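Local coordinates for ribosome-inactivating protein (Lychnis chalcedonica, PDB 2G5X) that is lychnin, a plant ribosome-inactivating protein built as one chain that combines a mixed beta sheet with a largely helical body, at residues 60-65 with 100-105; 67-72 with 89-94; 74-79 with 105-110; 117-122 with 163-168. All coordinates share one frame; numbering follows the deposited sequence.

Contact 1: 60-65 with 100-105; sequences TLAFRA and KSIFTD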
loop_
_atom_site.group_PDB
_atom_site.type_symbol
_atom_site.label_atom_id
_atom_site.label_comp_id
_atom_site.label_asym_id
_atom_site.label_seq_id
_atom_site.Cartn_x
_atom_site.Cartn_y
_atom_site.Cartn_z
ATOM N N THR A 60 8.485 -6.574 -4.223
ATOM C CA THR A 60 8.248 -5.229 -4.744
ATOM C C THR A 60 6.769 -5.020 -5.066
ATOM O O THR A 60 6.204 -5.726 -5.897
ATOM C CB THR A 60 9.088 -4.976 -6.023
ATOM O OG1 THR A 60 10.476 -5.188 -5.730
ATOM C CG2 THR A 60 8.895 -3.544 -6.523
ATOM N N LEU A 61 6.150 -4.051 -4.395
ATOM C CA LEU A 61 4.739 -3.737 -4.604
ATOM C C LEU A 61 4.578 -2.696 -5.706
ATOM O O LEU A 61 5.423 -1.816 -5.859
ATOM C CB LEU A 61 4.125 -3.168 -3.321
ATOM C CG LEU A 61 4.230 -3.972 -2.025
ATOM C CD1 LEU A 61 3.651 -3.155 -0.871
ATOM C CD2 LEU A 61 3.484 -5.281 -2.176
ATOM N N ALA A 62 3.482 -2.784 -6.457
ATOM C CA ALA A 62 3.214 -1.825 -7.528
ATOM C C ALA A 62 1.884 -1.117 -7.282
ATOM O O ALA A 62 0.839 -1.761 -7.201
ATOM C CB ALA A 62 3.187 -2.531 -8.880
ATOM N N PHE A 63 1.927 0.210 -7.157
ATOM C CA PHE A 63 0.719 1.004 -6.923
ATOM C C PHE A 63 0.396 1.916 -8.100
ATOM O O PHE A 63 1.287 2.587 -8.629
ATOM C CB PHE A 63 0.873 1.910 -5.692
ATOM C CG PHE A 63 1.019 1.176 -4.392
ATOM C CD1 PHE A 63 2.278 0.828 -3.912
ATOM C CD2 PHE A 63 -0.102 0.861 -3.629
ATOM C CE1 PHE A 63 2.420 0.177 -2.686
ATOM C CE2 PHE A 63 0.027 0.210 -2.405
ATOM C CZ PHE A 63 1.291 -0.132 -1.931
ATOM N N ARG A 64 -0.874 1.949 -8.502
ATOM C CA ARG A 64 -1.301 2.841 -9.579
ATOM C C ARG A 64 -1.078 4.244 -9.009
ATOM O O ARG A 64 -1.538 4.553 -7.911
ATOM C CB ARG A 64 -2.781 2.607 -9.915
ATOM C CG ARG A 64 -3.381 3.615 -10.900
ATOM C CD ARG A 64 -4.691 3.102 -11.515
ATOM N NE ARG A 64 -4.447 2.006 -12.452
ATOM C CZ ARG A 64 -4.825 0.745 -12.263
ATOM N NH1 ARG A 64 -5.487 0.397 -11.166
ATOM N NH2 ARG A 64 -4.522 -0.177 -13.166
ATOM N N ALA A 65 -0.364 5.085 -9.754
ATOM C CA ALA A 65 -0.012 6.433 -9.305
ATOM C C ALA A 65 -1.128 7.463 -9.131
ATOM O O ALA A 65 -0.998 8.394 -8.334
ATOM C CB ALA A 65 1.066 7.000 -10.225
ATOM N N LYS A 100 6.811 -5.526 -18.012
ATOM C CA LYS A 100 8.178 -5.020 -17.984
ATOM C C LYS A 100 8.241 -3.503 -17.821
ATOM O O LYS A 100 9.237 -2.967 -17.327
ATOM C CB LYS A 100 8.907 -5.441 -19.265
ATOM C CG LYS A 100 10.414 -5.257 -19.229
ATOM C CD LYS A 100 11.058 -6.139 -18.172
ATOM C CE LYS A 100 12.576 -6.092 -18.265
ATOM N NZ LYS A 100 13.225 -6.896 -17.195
ATOM N N SER A 101 7.184 -2.814 -18.243
ATOM C CA SER A 101 7.118 -1.358 -18.132
ATOM C C SER A 101 6.715 -0.953 -16.722
ATOM O O SER A 101 6.953 0.176 -16.295
ATOM C CB SER A 101 6.104 -0.791 -19.128
ATOM O OG SER A 101 4.791 -0.854 -18.609
ATOM N N ILE A 102 6.093 -1.883 -16.007
ATOM C CA ILE A 102 5.649 -1.644 -14.640
ATOM C C ILE A 102 6.721 -2.134 -13.670
ATOM O O ILE A 102 7.222 -1.369 -12.846
ATOM C CB ILE A 102 4.323 -2.375 -14.366
ATOM C CG1 ILE A 102 3.236 -1.807 -15.286
ATOM C CG2 ILE A 102 3.941 -2.238 -12.899
ATOM C CD1 ILE A 102 1.923 -2.553 -15.234
ATOM N N PHE A 103 7.062 -3.415 -13.771
ATOM C CA PHE A 103 8.102 -4.005 -12.930
ATOM C C PHE A 103 9.397 -3.984 -13.731
ATOM O O PHE A 103 9.732 -4.937 -14.436
ATOM C CB PHE A 103 7.735 -5.439 -12.543
ATOM C CG PHE A 103 6.628 -5.528 -11.532
ATOM C CD1 PHE A 103 6.829 -5.105 -10.219
ATOM C CD2 PHE A 103 5.382 -6.029 -11.888
ATOM C CE1 PHE A 103 5.804 -5.183 -9.278
ATOM C CE2 PHE A 103 4.350 -6.112 -10.951
ATOM C CZ PHE A 103 4.563 -5.686 -9.644
ATOM N N THR A 104 10.109 -2.871 -13.613
ATOM C CA THR A 104 11.365 -2.635 -14.313
ATOM C C THR A 104 12.347 -3.802 -14.369
ATOM O O THR A 104 12.974 -4.033 -15.401
ATOM C CB THR A 104 12.117 -1.441 -13.686
ATOM O OG1 THR A 104 11.204 -0.363 -13.460
ATOM C CG2 THR A 104 13.229 -0.970 -14.615
ATOM N N ASP A 105 12.478 -4.535 -13.268
ATOM C CA ASP A 105 13.438 -5.635 -13.208
ATOM C C ASP A 105 12.896 -7.042 -13.440
ATOM O O ASP A 105 13.656 -8.012 -13.401
ATOM C CB ASP A 105 14.166 -5.599 -11.859
ATOM C CG ASP A 105 14.741 -4.232 -11.541
ATOM O OD1 ASP A 105 15.492 -3.696 -12.384
ATOM O OD2 ASP A 105 14.447 -3.695 -10.448
#
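Ala62 meets Ile102 and Phe103 where the end of helix 99-102 packs on strand 58-64, a helix-on-sheet contact of the mixed beta sheet in this ribosome-inactivating protein. The nearest backbones, Ala62 CA and Ile102 CA, are 7.5 Å apart, close enough for a methyl group and a ring to bridge the interval. The apolar part centres on Ala62 CB, which points at the helix end and lies 3.5 Å from Phe103 CZ. The same methyl carbon is 4.1 Å from Ile102 CG2, and this branch also sits above one face of the Phe103 ring, displaced toward its rim. Phe103 is the first residue to depart from helical backbone angles. Its ring swings back to the strand because CG stands opposite the carbonyl carbon and beside the backbone N (chi1 -73°).

The polar part is slight, and no hydrogen bond crosses between the segments. Thr60 OG1 is hydrogen-bonded to Asn49 on the adjoining strand 45-51, while Thr60 O takes a backbone bond from Gln74 on the strand at the other flank. Leu61 and Phe63, alternating with Thr60 and Ala62, pack against helix 154-173, so the strand illustrates a sheet covered on both faces, by that helix and by the end of helix 99-102. Approached obliquely to the ring plane, Phe103 CE1 lies 3.4 Å from Thr60 O.

Contact 2: 67-72 with 89-94; sequences DAYLVG and SDEYRA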
loop_
_atom_site.group_PDB
_atom_site.type_symbol
_atom_site.label_atom_id
_atom_site.label_comp_id
_atom_site.label_asym_id
_atom_site.label_seq_id
_atom_site.Cartn_x
_atom_site.Cartn_y
_atom_site.Cartn_z
ATOM N N ASP A 67 -4.193 6.968 -7.902
ATOM C CA ASP A 67 -4.990 6.753 -6.698
ATOM C C ASP A 67 -4.351 5.895 -5.607
ATOM O O ASP A 67 -5.016 5.545 -4.630
ATOM C CB ASP A 67 -6.334 6.136 -7.088
ATOM C CG ASP A 67 -6.179 4.850 -7.890
ATOM O OD1 ASP A 67 -5.039 4.356 -8.018
ATOM O OD2 ASP A 67 -7.198 4.329 -8.390
ATOM N N ALA A 68 -3.074 5.560 -5.772
ATOM C CA ALA A 68 -2.343 4.746 -4.796
ATOM C C ALA A 68 -3.001 3.377 -4.568
ATOM O O ALA A 68 -3.046 2.870 -3.449
ATOM C CB ALA A 68 -2.222 5.507 -3.469
ATOM N N TYR A 69 -3.483 2.778 -5.651
ATOM C CA TYR A 69 -4.155 1.479 -5.612
ATOM C C TYR A 69 -3.185 0.330 -5.942
ATOM O O TYR A 69 -2.505 0.365 -6.962
ATOM C CB TYR A 69 -5.310 1.522 -6.614
ATOM C CG TYR A 69 -6.304 0.399 -6.512
ATOM C CD1 TYR A 69 -6.192 -0.732 -7.319
ATOM C CD2 TYR A 69 -7.376 0.475 -5.626
ATOM C CE1 TYR A 69 -7.124 -1.758 -7.248
ATOM C CE2 TYR A 69 -8.316 -0.547 -5.547
ATOM C CZ TYR A 69 -8.186 -1.658 -6.360
ATOM O OH TYR A 69 -9.118 -2.666 -6.292
ATOM N N LEU A 70 -3.130 -0.688 -5.080
ATOM C CA LEU A 70 -2.230 -1.833 -5.288
ATOM C C LEU A 70 -2.715 -2.768 -6.403
ATOM O O LEU A 70 -3.826 -3.296 -6.340
ATOM C CB LEU A 70 -2.081 -2.633 -3.985
ATOM C CG LEU A 70 -1.125 -3.834 -4.028
ATOM C CD1 LEU A 70 0.310 -3.349 -4.179
ATOM C CD2 LEU A 70 -1.273 -4.662 -2.756
ATOM N N VAL A 71 -1.872 -2.986 -7.412
ATOM C CA VAL A 71 -2.244 -3.846 -8.536
ATOM C C VAL A 71 -1.521 -5.193 -8.600
ATOM O O VAL A 71 -1.901 -6.060 -9.388
ATOM C CB VAL A 71 -2.035 -3.122 -9.894
ATOM C CG1 VAL A 71 -2.852 -1.826 -9.928
ATOM C CG2 VAL A 71 -0.554 -2.830 -10.115
ATOM N N GLY A 72 -0.494 -5.375 -7.774
ATOM C CA GLY A 72 0.241 -6.630 -7.778
ATOM C C GLY A 72 1.607 -6.510 -7.126
ATOM O O GLY A 72 1.917 -5.482 -6.521
ATOM N N SER A 89 -5.976 -10.805 -10.240
ATOM C CA SER A 89 -6.810 -11.334 -11.311
ATOM C C SER A 89 -7.595 -10.301 -12.111
ATOM O O SER A 89 -7.850 -10.510 -13.296
ATOM C CB SER A 89 -7.775 -12.383 -10.754
ATOM O OG SER A 89 -8.704 -11.797 -9.859
ATOM N N ASP A 90 -7.977 -9.196 -11.473
ATOM C CA ASP A 90 -8.753 -8.160 -12.152
ATOM C C ASP A 90 -7.902 -7.065 -12.790
ATOM O O ASP A 90 -8.429 -6.138 -13.397
ATOM C CB ASP A 90 -9.780 -7.547 -11.185
ATOM C CG ASP A 90 -9.139 -6.902 -9.969
ATOM O OD1 ASP A 90 -8.023 -7.308 -9.586
ATOM O OD2 ASP A 90 -9.768 -5.996 -9.381
ATOM N N GLU A 91 -6.583 -7.184 -12.656
ATOM C CA GLU A 91 -5.657 -6.220 -13.242
ATOM C C GLU A 91 -4.780 -6.913 -14.288
ATOM O O GLU A 91 -4.129 -6.250 -15.098
ATOM C CB GLU A 91 -4.756 -5.614 -12.160
ATOM C CG GLU A 91 -5.435 -4.633 -11.205
ATOM C CD GLU A 91 -5.741 -3.283 -11.841
ATOM O OE1 GLU A 91 -5.265 -3.020 -12.966
ATOM O OE2 GLU A 91 -6.455 -2.477 -11.204
ATOM N N TYR A 92 -4.781 -8.245 -14.274
ATOM C CA TYR A 92 -3.957 -9.040 -15.191
ATOM C C TYR A 92 -4.167 -8.775 -16.684
ATOM O O TYR A 92 -3.200 -8.572 -17.419
ATOM C CB TYR A 92 -4.157 -10.539 -14.914
ATOM C CG TYR A 92 -3.252 -11.448 -15.720
ATOM C CD1 TYR A 92 -1.943 -11.706 -15.312
ATOM C CD2 TYR A 92 -3.703 -12.043 -16.898
ATOM C CE1 TYR A 92 -1.103 -12.541 -16.062
ATOM C CE2 TYR A 92 -2.875 -12.871 -17.655
ATOM C CZ TYR A 92 -1.580 -13.117 -17.233
ATOM O OH TYR A 92 -0.763 -13.934 -17.986
ATOM N N ARG A 93 -5.412 -8.784 -17.143
ATOM C CA ARG A 93 -5.661 -8.551 -18.563
ATOM C C ARG A 93 -5.153 -7.195 -19.049
ATOM O O ARG A 93 -4.618 -7.090 -20.153
ATOM C CB ARG A 93 -7.155 -8.682 -18.886
ATOM C CG ARG A 93 -7.725 -10.080 -18.686
ATOM C CD ARG A 93 -6.946 -11.143 -19.469
ATOM N NE ARG A 93 -7.627 -12.433 -19.430
ATOM C CZ ARG A 93 -8.560 -12.818 -20.297
ATOM N NH1 ARG A 93 -8.923 -12.014 -21.288
ATOM N NH2 ARG A 93 -9.151 -13.998 -20.155
ATOM N N ALA A 94 -5.299 -6.163 -18.226
ATOM C CA ALA A 94 -4.865 -4.830 -18.622
ATOM C C ALA A 94 -3.371 -4.558 -18.492
ATOM O O ALA A 94 -2.809 -3.796 -19.282
ATOM C CB ALA A 94 -5.646 -3.781 -17.834
#
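Val71 and Glu91 bring their backbones to 6.3 Å between CA atoms, as the loop leading into helix 92-95 passes beside strand 69-76. That strand is the second arm of a beta hairpin with strand 58-64, and its entrance carries a G1 beta bulge: Ala68, with a positive phi of 58°, and Tyr69 both face Arg64. A weak bond from Tyr69 N to Asp67 OD1, 3.2 Å long, accompanies the bend.

Across the contact, Glu91 acts first through its hydrocarbon part. Its chain is bent at chi2 (-73°), which folds the carboxylate end back over Val71, and the two side chains run at about a right angle. Glu91 CG lies 3.9 Å from Val71 CB, and Glu91 CD comes to 3.8 Å from Val71 CG1. The charge itself is met from the first hairpin arm, where Arg64 forms a salt bridge with Glu91 OE1; an acidic group resting on a valine is thereby given an ionic partner.

Tyr69 approaches the same carboxylate from another direction, while its OH is hydrogen-bonded to Ser117. Its ring is inclined 55° to the carboxylate plane, and Tyr69 CE1 stops 4.1 Å from Glu91 OE2.

Contact 3: 74-79 with 105-110; sequences QDRDSK and DAEVLA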
loop_
_atom_site.group_PDB
_atom_site.type_symbol
_atom_site.label_atom_id
_atom_site.label_comp_id
_atom_site.label_asym_id
_atom_site.label_seq_id
_atom_site.Cartn_x
_atom_site.Cartn_y
_atom_site.Cartn_z
ATOM N N GLN A 74 6.027 -8.282 -7.135
ATOM C CA GLN A 74 7.085 -9.082 -7.747
ATOM C C GLN A 74 7.939 -9.796 -6.696
ATOM O O GLN A 74 8.363 -9.183 -5.718
ATOM C CB GLN A 74 7.980 -8.169 -8.599
ATOM C CG GLN A 74 9.337 -8.748 -8.975
ATOM C CD GLN A 74 10.256 -7.693 -9.569
ATOM O OE1 GLN A 74 10.169 -7.369 -10.754
ATOM N NE2 GLN A 74 11.129 -7.138 -8.737
ATOM N N ASP A 75 8.170 -11.095 -6.888
ATOM C CA ASP A 75 9.020 -11.870 -5.980
ATOM C C ASP A 75 9.911 -12.776 -6.839
ATOM O O ASP A 75 10.139 -12.463 -8.008
ATOM C CB ASP A 75 8.172 -12.670 -4.966
ATOM C CG ASP A 75 7.404 -13.819 -5.589
ATOM O OD1 ASP A 75 6.990 -13.711 -6.758
ATOM O OD2 ASP A 75 7.190 -14.830 -4.886
ATOM N N ARG A 76 10.433 -13.871 -6.286
ATOM C CA ARG A 76 11.294 -14.761 -7.076
ATOM C C ARG A 76 10.760 -16.181 -7.216
ATOM O O ARG A 76 10.286 -16.771 -6.250
ATOM C CB ARG A 76 12.708 -14.813 -6.484
ATOM C CG ARG A 76 13.552 -13.586 -6.793
ATOM C CD ARG A 76 14.988 -13.736 -6.305
ATOM N NE ARG A 76 15.772 -12.532 -6.581
ATOM C CZ ARG A 76 16.370 -12.263 -7.738
ATOM N NH1 ARG A 76 16.295 -13.116 -8.751
ATOM N NH2 ARG A 76 17.029 -11.123 -7.888
ATOM N N ASP A 77 10.848 -16.720 -8.432
ATOM C CA ASP A 77 10.395 -18.079 -8.740
ATOM C C ASP A 77 11.385 -19.075 -8.125
ATOM O O ASP A 77 12.590 -18.952 -8.318
ATOM C CB ASP A 77 10.326 -18.250 -10.265
ATOM C CG ASP A 77 9.621 -19.525 -10.692
ATOM O OD1 ASP A 77 8.862 -19.468 -11.683
ATOM O OD2 ASP A 77 9.825 -20.576 -10.051
ATOM N N SER A 78 10.878 -20.059 -7.388
ATOM C CA SER A 78 11.739 -21.043 -6.726
ATOM C C SER A 78 12.477 -22.008 -7.650
ATOM O O SER A 78 13.567 -22.474 -7.319
ATOM C CB SER A 78 10.929 -21.858 -5.709
ATOM O OG SER A 78 9.942 -22.646 -6.352
ATOM N N LYS A 79 11.893 -22.310 -8.805
ATOM C CA LYS A 79 12.517 -23.245 -9.738
ATOM C C LYS A 79 13.626 -22.650 -10.598
ATOM O O LYS A 79 14.623 -23.317 -10.886
ATOM C CB LYS A 79 11.453 -23.867 -10.647
ATOM C CG LYS A 79 12.031 -24.809 -11.693
ATOM C CD LYS A 79 10.949 -25.582 -12.425
ATOM C CE LYS A 79 11.573 -26.586 -13.386
ATOM N NZ LYS A 79 10.558 -27.441 -14.058
ATOM N N ASP A 105 12.478 -4.535 -13.268
ATOM C CA ASP A 105 13.438 -5.635 -13.208
ATOM C C ASP A 105 12.896 -7.042 -13.440
ATOM O O ASP A 105 13.656 -8.012 -13.401
ATOM C CB ASP A 105 14.166 -5.599 -11.859
ATOM C CG ASP A 105 14.741 -4.232 -11.541
ATOM O OD1 ASP A 105 15.492 -3.696 -12.384
ATOM O OD2 ASP A 105 14.447 -3.695 -10.448
ATOM N N ALA A 106 11.596 -7.160 -13.690
ATOM C CA ALA A 106 10.981 -8.474 -13.904
ATOM C C ALA A 106 11.623 -9.271 -15.038
ATOM O O ALA A 106 11.893 -8.736 -16.116
ATOM C CB ALA A 106 9.486 -8.314 -14.170
ATOM N N GLU A 107 11.850 -10.557 -14.785
ATOM C CA GLU A 107 12.449 -11.456 -15.766
ATOM C C GLU A 107 11.402 -12.344 -16.434
ATOM O O GLU A 107 11.607 -12.835 -17.549
ATOM C CB GLU A 107 13.518 -12.327 -15.097
ATOM C CG GLU A 107 14.751 -11.543 -14.665
ATOM C CD GLU A 107 15.741 -12.380 -13.873
ATOM O OE1 GLU A 107 15.463 -12.679 -12.694
ATOM O OE2 GLU A 107 16.798 -12.740 -14.435
ATOM N N VAL A 108 10.286 -12.560 -15.747
ATOM C CA VAL A 108 9.206 -13.374 -16.289
ATOM C C VAL A 108 7.840 -12.928 -15.772
ATOM O O VAL A 108 7.725 -12.372 -14.679
ATOM C CB VAL A 108 9.378 -14.880 -15.940
ATOM C CG1 VAL A 108 10.668 -15.421 -16.551
ATOM C CG2 VAL A 108 9.372 -15.077 -14.433
ATOM N N LEU A 109 6.814 -13.158 -16.584
ATOM C CA LEU A 109 5.439 -12.842 -16.212
ATOM C C LEU A 109 4.867 -14.137 -15.642
ATOM O O LEU A 109 4.856 -15.163 -16.325
ATOM C CB LEU A 109 4.622 -12.434 -17.445
ATOM C CG LEU A 109 3.102 -12.341 -17.235
ATOM C CD1 LEU A 109 2.764 -11.130 -16.369
ATOM C CD2 LEU A 109 2.401 -12.243 -18.584
ATOM N N ALA A 110 4.419 -14.102 -14.392
ATOM C CA ALA A 110 3.847 -15.292 -13.770
ATOM C C ALA A 110 2.349 -15.310 -14.036
ATOM O O ALA A 110 1.785 -14.328 -14.525
ATOM C CB ALA A 110 4.113 -15.280 -12.265
HETATM O O HOH W 1 10.680 -4.565 -10.936
HETATM O O HOH W 2 13.066 -5.080 -8.442
HETATM O O HOH W 3 17.714 -11.701 -11.009
#
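Gln74 and Arg76, near the C-terminal end of strand 69-76, meet the segment 105-110 chiefly through water, a worked example of solvent bridging a strand to a nearby loop. Asp105 comes first and is gripped twice. Water 1 donates to Gln74 OE1, at 2.9 Å, and accepts from Asp105 N; water 2 accepts from Gln74 NE2, at 2.8 Å, and donates to Asp105 OD2. The two ends of one amide are thus matched to a backbone N-H and a carboxylate oxygen, which would fix the rotation of the Gln74 amide. Its reach comes from CG standing opposite the backbone N (chi1 163°) and an extended chain beyond. Asp105 OD2 also has a salt bridge to Arg1.

At Ala106 the approach is direct but not a hydrogen bond: Gln74 OE1 is 3.3 Å from Ala106 N, at a poor angle, and also touches Ala106 CB. Glu107 follows, with OE1 4.1 Å from Arg76 NH1, too far for a salt bridge. Water 3 links them from the side, accepting from Arg76 NH1, at 3.0 Å, and donating to Glu107 OE1, while the guanidinium and carboxylate planes stand 84° apart. The backbone N of Leu83 and the carbonyl of Asn81 provide further partners for Glu107 OE1 and Arg76 NH1 respectively.

From Val108 the segment becomes strand 108-109, at one margin of the sheet and paired with strand 83-87. That strand separates it from strand 69-76 in the sheet, with Leu83 touching both Gln74 and Arg76, and helix 99-102 lies against Ala106 and Leu109 through Tyr99.

Contact 4: 117-122 with 163-168; sequences STYTDL and ISIQMV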
loop_
_atom_site.group_PDB
_atom_site.type_symbol
_atom_site.label_atom_id
_atom_site.label_comp_id
_atom_site.label_asym_id
_atom_site.label_seq_id
_atom_site.Cartn_x
_atom_site.Cartn_y
_atom_site.Cartn_z
ATOM N N SER A 117 -7.952 -7.397 -6.735
ATOM C CA SER A 117 -7.416 -6.234 -6.026
ATOM C C SER A 117 -8.382 -5.455 -5.133
ATOM O O SER A 117 -7.955 -4.605 -4.349
ATOM C CB SER A 117 -6.839 -5.254 -7.043
ATOM O OG SER A 117 -7.891 -4.653 -7.784
ATOM N N THR A 118 -9.674 -5.723 -5.262
ATOM C CA THR A 118 -10.683 -5.007 -4.486
ATOM C C THR A 118 -10.701 -5.347 -3.004
ATOM O O THR A 118 -10.314 -6.445 -2.596
ATOM C CB THR A 118 -12.087 -5.289 -5.029
ATOM O OG1 THR A 118 -12.305 -6.705 -5.051
ATOM C CG2 THR A 118 -12.245 -4.726 -6.440
ATOM N N TYR A 119 -11.159 -4.396 -2.194
ATOM C CA TYR A 119 -11.253 -4.631 -0.761
ATOM C C TYR A 119 -12.231 -5.774 -0.523
ATOM O O TYR A 119 -12.016 -6.614 0.347
ATOM C CB TYR A 119 -11.736 -3.372 -0.028
ATOM C CG TYR A 119 -10.621 -2.521 0.541
ATOM C CD1 TYR A 119 -9.634 -3.083 1.354
ATOM C CD2 TYR A 119 -10.562 -1.151 0.285
ATOM C CE1 TYR A 119 -8.616 -2.302 1.899
ATOM C CE2 TYR A 119 -9.547 -0.362 0.822
ATOM C CZ TYR A 119 -8.579 -0.945 1.627
ATOM O OH TYR A 119 -7.571 -0.167 2.157
ATOM N N THR A 120 -13.304 -5.812 -1.307
ATOM C CA THR A 120 -14.298 -6.867 -1.155
ATOM C C THR A 120 -13.723 -8.269 -1.366
ATOM O O THR A 120 -13.905 -9.148 -0.519
ATOM C CB THR A 120 -15.489 -6.666 -2.118
ATOM O OG1 THR A 120 -15.007 -6.535 -3.459
ATOM C CG2 THR A 120 -16.276 -5.425 -1.736
ATOM N N ASP A 121 -13.020 -8.486 -2.476
ATOM C CA ASP A 121 -12.465 -9.814 -2.732
ATOM C C ASP A 121 -11.292 -10.145 -1.813
ATOM O O ASP A 121 -11.131 -11.296 -1.405
ATOM C CB ASP A 121 -12.027 -9.968 -4.195
ATOM C CG ASP A 121 -11.822 -11.426 -4.586
ATOM O OD1 ASP A 121 -12.752 -12.233 -4.377
ATOM O OD2 ASP A 121 -10.740 -11.774 -5.100
ATOM N N LEU A 122 -10.472 -9.146 -1.493
ATOM C CA LEU A 122 -9.335 -9.379 -0.610
ATOM C C LEU A 122 -9.805 -9.909 0.742
ATOM O O LEU A 122 -9.229 -10.857 1.277
ATOM C CB LEU A 122 -8.524 -8.094 -0.413
ATOM C CG LEU A 122 -7.664 -7.655 -1.603
ATOM C CD1 LEU A 122 -7.028 -6.305 -1.298
ATOM C CD2 LEU A 122 -6.582 -8.701 -1.882
ATOM N N ILE A 163 -2.581 -6.312 4.630
ATOM C CA ILE A 163 -1.701 -5.739 5.638
ATOM C C ILE A 163 -0.838 -4.657 4.989
ATOM O O ILE A 163 -0.628 -3.585 5.565
ATOM C CB ILE A 163 -0.792 -6.813 6.277
ATOM C CG1 ILE A 163 -1.647 -7.837 7.034
ATOM C CG2 ILE A 163 0.193 -6.154 7.235
ATOM C CD1 ILE A 163 -0.855 -9.039 7.558
ATOM N N SER A 164 -0.352 -4.938 3.782
ATOM C CA SER A 164 0.478 -3.983 3.053
ATOM C C SER A 164 -0.309 -2.717 2.709
ATOM O O SER A 164 0.214 -1.609 2.806
ATOM C CB SER A 164 1.016 -4.621 1.769
ATOM O OG SER A 164 1.941 -5.658 2.061
ATOM N N ILE A 165 -1.564 -2.880 2.302
ATOM C CA ILE A 165 -2.394 -1.730 1.958
ATOM C C ILE A 165 -2.574 -0.811 3.170
ATOM O O ILE A 165 -2.420 0.407 3.070
ATOM C CB ILE A 165 -3.773 -2.193 1.424
ATOM C CG1 ILE A 165 -3.589 -2.842 0.047
ATOM C CG2 ILE A 165 -4.738 -1.016 1.342
ATOM C CD1 ILE A 165 -4.820 -3.570 -0.464
ATOM N N GLN A 166 -2.876 -1.401 4.321
ATOM C CA GLN A 166 -3.070 -0.630 5.545
ATOM C C GLN A 166 -1.808 0.108 5.985
ATOM O O GLN A 166 -1.834 1.315 6.224
ATOM C CB GLN A 166 -3.512 -1.558 6.683
ATOM C CG GLN A 166 -4.895 -2.153 6.515
ATOM C CD GLN A 166 -5.987 -1.222 6.996
ATOM O OE1 GLN A 166 -6.066 -0.068 6.574
ATOM N NE2 GLN A 166 -6.842 -1.720 7.885
ATOM N N MET A 167 -0.702 -0.628 6.082
ATOM C CA MET A 167 0.563 -0.073 6.547
ATOM C C MET A 167 1.337 0.803 5.568
ATOM O O MET A 167 2.158 1.619 5.987
ATOM C CB MET A 167 1.462 -1.211 7.044
ATOM C CG MET A 167 0.873 -1.971 8.234
ATOM S SD MET A 167 1.882 -3.361 8.797
ATOM C CE MET A 167 3.190 -2.507 9.665
ATOM N N VAL A 168 1.072 0.648 4.274
ATOM C CA VAL A 168 1.772 1.437 3.265
ATOM C C VAL A 168 0.882 2.498 2.610
ATOM O O VAL A 168 1.146 3.694 2.741
ATOM C CB VAL A 168 2.377 0.519 2.162
ATOM C CG1 VAL A 168 3.172 1.349 1.158
ATOM C CG2 VAL A 168 3.281 -0.534 2.798
#
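Tyr119 and Leu122, on the first turn of helix 119-126, close on Ile165 of the long helix 154-173 in a buried helix-helix contact. Thr118 occupies the N-cap position of the shorter helix, and Ile165 stands where the longer one widens into a pi-type turn. With Tyr119 CA and Ile165 CA 9.7 Å apart, side chains alone span the gap.

The apolar contacts use two branches of Ile165. Its CD1 meets Leu122 CD1 tip to tip at 3.6 Å. Its CG2, set opposite the backbone N while CG1 lies beside it (chi1 -70°), goes to the tyrosine and is 3.9 Å from Tyr119 CZ. Here the tyrosine and isoleucine side chains pass alongside one another, pointing opposite ways, and the methyl comes at the ring obliquely. Leu70 of the sheet packs on Ile165 too, so the residue joins three elements.

Polar interactions flank this group. Thr118 OG1 and Thr120 OG1 share a hydrogen bond of 3.1 Å at the start of the helix. Arg130 makes a cation-pi contact with Tyr119, whose hydroxyl is hydrogen-bonded to Glu170 further along the long helix. That hydroxyl oxygen also presses tightly on the methyl, with Tyr119 OH 3.1 Å from Ile165 CG2.

Burial and chemistry change together across the four contacts. Contact 4, its centre about 7 Å from the chain centre, and contact 1 are buried and chiefly apolar; contact 2 is partly buried and mixes hydrocarbon with charge; contact 3, its centre about 20 Å out, relies on water. Contacts 2 and 3 use the same strand 69-76, whose hairpin partner 58-64 carries contact 1. Contacts 1 and 3 share Asp105, and the pairing of Arg64 with Glu91 ties contact 1 to contact 2. Ser117, hydrogen-bonded also to Asp90, joins contact 2 to contact 4, whereas contacts 3 and 4 do not touch, their nearest atoms being about 10 Å apart.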